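Local coordinates for protein nickel-dependent hydrogenase large subunit (Allochromatium vinosum, PDB 3MYR) that oxidises molecular hydrogen at a nickel-iron centre, as the large subunit of a heterodimeric hydrogenase that probably recycles hydrogen made by nitrogenase, at residues Phe298-Gly303 and Leu391-Met396. Residues are numbered along the deposited sequence; the frame is centred on the assembly and turned at random.
Sequences FLFPRG and LARVLM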
loop_
_atom_site.group_PDB
_atom_site.type_symbol
_atom_site.label_atom_id
_atom_site.label_comp_id
_atom_site.label_asym_id
_atom_site.label_seq_id
_atom_site.Cartn_x
_atom_site.Cartn_y
_atom_site.Cartn_z
ATOM N N PHE B 298 12.947 -11.224 18.102
ATOM C CA PHE B 298 12.590 -10.582 16.831
ATOM C C PHE B 298 13.685 -10.830 15.778
ATOM O O PHE B 298 14.870 -10.753 16.057
ATOM C CB PHE B 298 12.410 -9.072 17.035
ATOM C CG PHE B 298 11.061 -8.654 17.608
ATOM C CD1 PHE B 298 10.825 -7.294 17.906
ATOM C CD2 PHE B 298 10.032 -9.574 17.815
ATOM C CE1 PHE B 298 9.577 -6.844 18.378
ATOM C CE2 PHE B 298 8.786 -9.169 18.321
ATOM C CZ PHE B 298 8.556 -7.775 18.608
ATOM N N LEU B 299 13.297 -11.058 14.539
ATOM C CA LEU B 299 14.252 -10.918 13.440
ATOM C C LEU B 299 14.722 -9.431 13.259
ATOM O O LEU B 299 15.912 -9.152 13.177
ATOM C CB LEU B 299 13.628 -11.463 12.148
ATOM C CG LEU B 299 14.484 -11.265 10.890
ATOM C CD1 LEU B 299 15.819 -12.001 11.134
ATOM C CD2 LEU B 299 13.766 -11.925 9.773
ATOM N N PHE B 300 13.810 -8.486 13.272
ATOM C CA PHE B 300 14.194 -7.083 13.232
ATOM C C PHE B 300 14.157 -6.545 14.652
ATOM O O PHE B 300 13.102 -6.551 15.271
ATOM C CB PHE B 300 13.177 -6.292 12.397
ATOM C CG PHE B 300 13.195 -6.622 10.918
ATOM C CD1 PHE B 300 14.364 -6.516 10.190
ATOM C CD2 PHE B 300 12.012 -6.797 10.230
ATOM C CE1 PHE B 300 14.362 -6.760 8.807
ATOM C CE2 PHE B 300 11.997 -7.003 8.850
ATOM C CZ PHE B 300 13.156 -6.980 8.135
ATOM N N PRO B 301 15.296 -6.031 15.167
ATOM C CA PRO B 301 15.316 -5.636 16.564
ATOM C C PRO B 301 14.648 -4.290 16.784
ATOM O O PRO B 301 14.595 -3.466 15.853
ATOM C CB PRO B 301 16.825 -5.559 16.887
ATOM C CG PRO B 301 17.426 -5.211 15.533
ATOM C CD PRO B 301 16.617 -5.959 14.536
ATOM N N ARG B 302 14.175 -4.085 18.023
ATOM C CA ARG B 302 13.651 -2.801 18.481
ATOM C C ARG B 302 14.809 -1.911 18.900
ATOM O O ARG B 302 15.719 -2.355 19.597
ATOM C CB ARG B 302 12.742 -3.031 19.690
ATOM C CG ARG B 302 12.140 -1.739 20.272
ATOM C CD ARG B 302 10.973 -2.006 21.269
ATOM N NE ARG B 302 9.951 -2.719 20.526
ATOM C CZ ARG B 302 8.898 -3.346 21.050
ATOM N NH1 ARG B 302 8.082 -4.082 20.261
ATOM N NH2 ARG B 302 8.712 -3.283 22.345
ATOM N N GLY B 303 14.744 -0.630 18.558
ATOM C CA GLY B 303 15.716 0.336 19.077
ATOM C C GLY B 303 15.776 1.595 18.218
ATOM O O GLY B 303 15.088 1.729 17.205
ATOM N N LEU B 391 16.104 1.513 5.639
ATOM C CA LEU B 391 17.438 1.993 6.061
ATOM C C LEU B 391 17.599 1.882 7.605
ATOM O O LEU B 391 18.635 1.445 8.124
ATOM C CB LEU B 391 17.695 3.427 5.590
ATOM C CG LEU B 391 19.136 3.994 5.819
ATOM C CD1 LEU B 391 20.288 3.028 5.394
ATOM C CD2 LEU B 391 19.324 5.400 5.123
ATOM N N ALA B 392 16.546 2.244 8.334
ATOM C CA ALA B 392 16.577 2.146 9.818
ATOM C C ALA B 392 16.766 0.707 10.227
ATOM O O ALA B 392 17.531 0.423 11.141
ATOM C CB ALA B 392 15.293 2.661 10.425
ATOM N N ARG B 393 16.120 -0.224 9.510
ATOM C CA ARG B 393 16.183 -1.636 9.895
ATOM C C ARG B 393 17.555 -2.192 9.593
ATOM O O ARG B 393 18.146 -2.958 10.380
ATOM C CB ARG B 393 15.076 -2.466 9.202
ATOM C CG ARG B 393 13.692 -2.361 9.936
ATOM C CD ARG B 393 12.661 -3.347 9.263
ATOM N NE ARG B 393 12.403 -2.930 7.867
ATOM C CZ ARG B 393 11.417 -2.143 7.430
ATOM N NH1 ARG B 393 11.272 -1.928 6.115
ATOM N NH2 ARG B 393 10.554 -1.587 8.268
ATOM N N VAL B 394 18.060 -1.847 8.424
ATOM C CA VAL B 394 19.348 -2.419 8.024
ATOM C C VAL B 394 20.446 -1.849 8.916
ATOM O O VAL B 394 21.346 -2.574 9.362
ATOM C CB VAL B 394 19.636 -2.235 6.508
ATOM C CG1 VAL B 394 21.078 -2.530 6.168
ATOM C CG2 VAL B 394 18.703 -3.142 5.724
ATOM N N LEU B 395 20.353 -0.580 9.250
ATOM C CA LEU B 395 21.283 -0.031 10.257
ATOM C C LEU B 395 21.184 -0.738 11.608
ATOM O O LEU B 395 22.219 -1.060 12.184
ATOM C CB LEU B 395 21.239 1.512 10.402
ATOM C CG LEU B 395 21.554 2.348 9.146
ATOM C CD1 LEU B 395 21.099 3.785 9.378
ATOM C CD2 LEU B 395 23.056 2.344 8.839
ATOM N N MET B 396 19.955 -1.021 12.073
ATOM C CA MET B 396 19.752 -1.709 13.344
ATOM C C MET B 396 20.307 -3.126 13.322
ATOM O O MET B 396 20.905 -3.577 14.291
ATOM C CB MET B 396 18.259 -1.765 13.684
ATOM C CG MET B 396 17.958 -1.614 15.197
ATOM S SD MET B 396 18.380 0.040 15.878
ATOM C CE MET B 396 17.427 1.210 14.874
#
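Phe300, Pro301 and Gly303 pack against Arg393 and Met396 in a buried strand-to-helix contact without hydrogen bonds between the two segments. Strand 300-305, paired antiparallel with strand 281-288, lies here against helix 390-399. Leu299 and Phe300 form a classic beta bulge opposite Asp286. A CH-pi contact joins Phe300 and Arg393. Arg393 CD sits over the centre of the Phe300 ring, 3.5 Å from its centroid and 4° off the ring normal. The arginine chain bends at chi3 (-64°). The guanidinium and ring planes are 45° apart. The Arg393 CZ atom lies 5.4 Å from the Phe300 centroid, so any cation-pi attraction is weak. The charged end is held elsewhere, by salt bridges from NH1 to Glu436 and from NH2 to Glu484. Arg393 NH1 also hydrogen-bonds to Pro486 O, in a residue of the nickel-iron pocket. On the next turn of the helix, Pro301 CG meets Met396 CG at 3.7 Å. The Met396 chain bends at chi2 and chi3, which carries its CE to 3.3 Å from Gly303 O. Met396 SD and CE pack directly on the backbone C and O of Gly303. The Arg393 side chain is about 7 Å from the bound nickel-iron centre. The arginine thus has two roles: its methylene packs on an aromatic face, while its buried charge is probably balanced by Glu436 and Glu484.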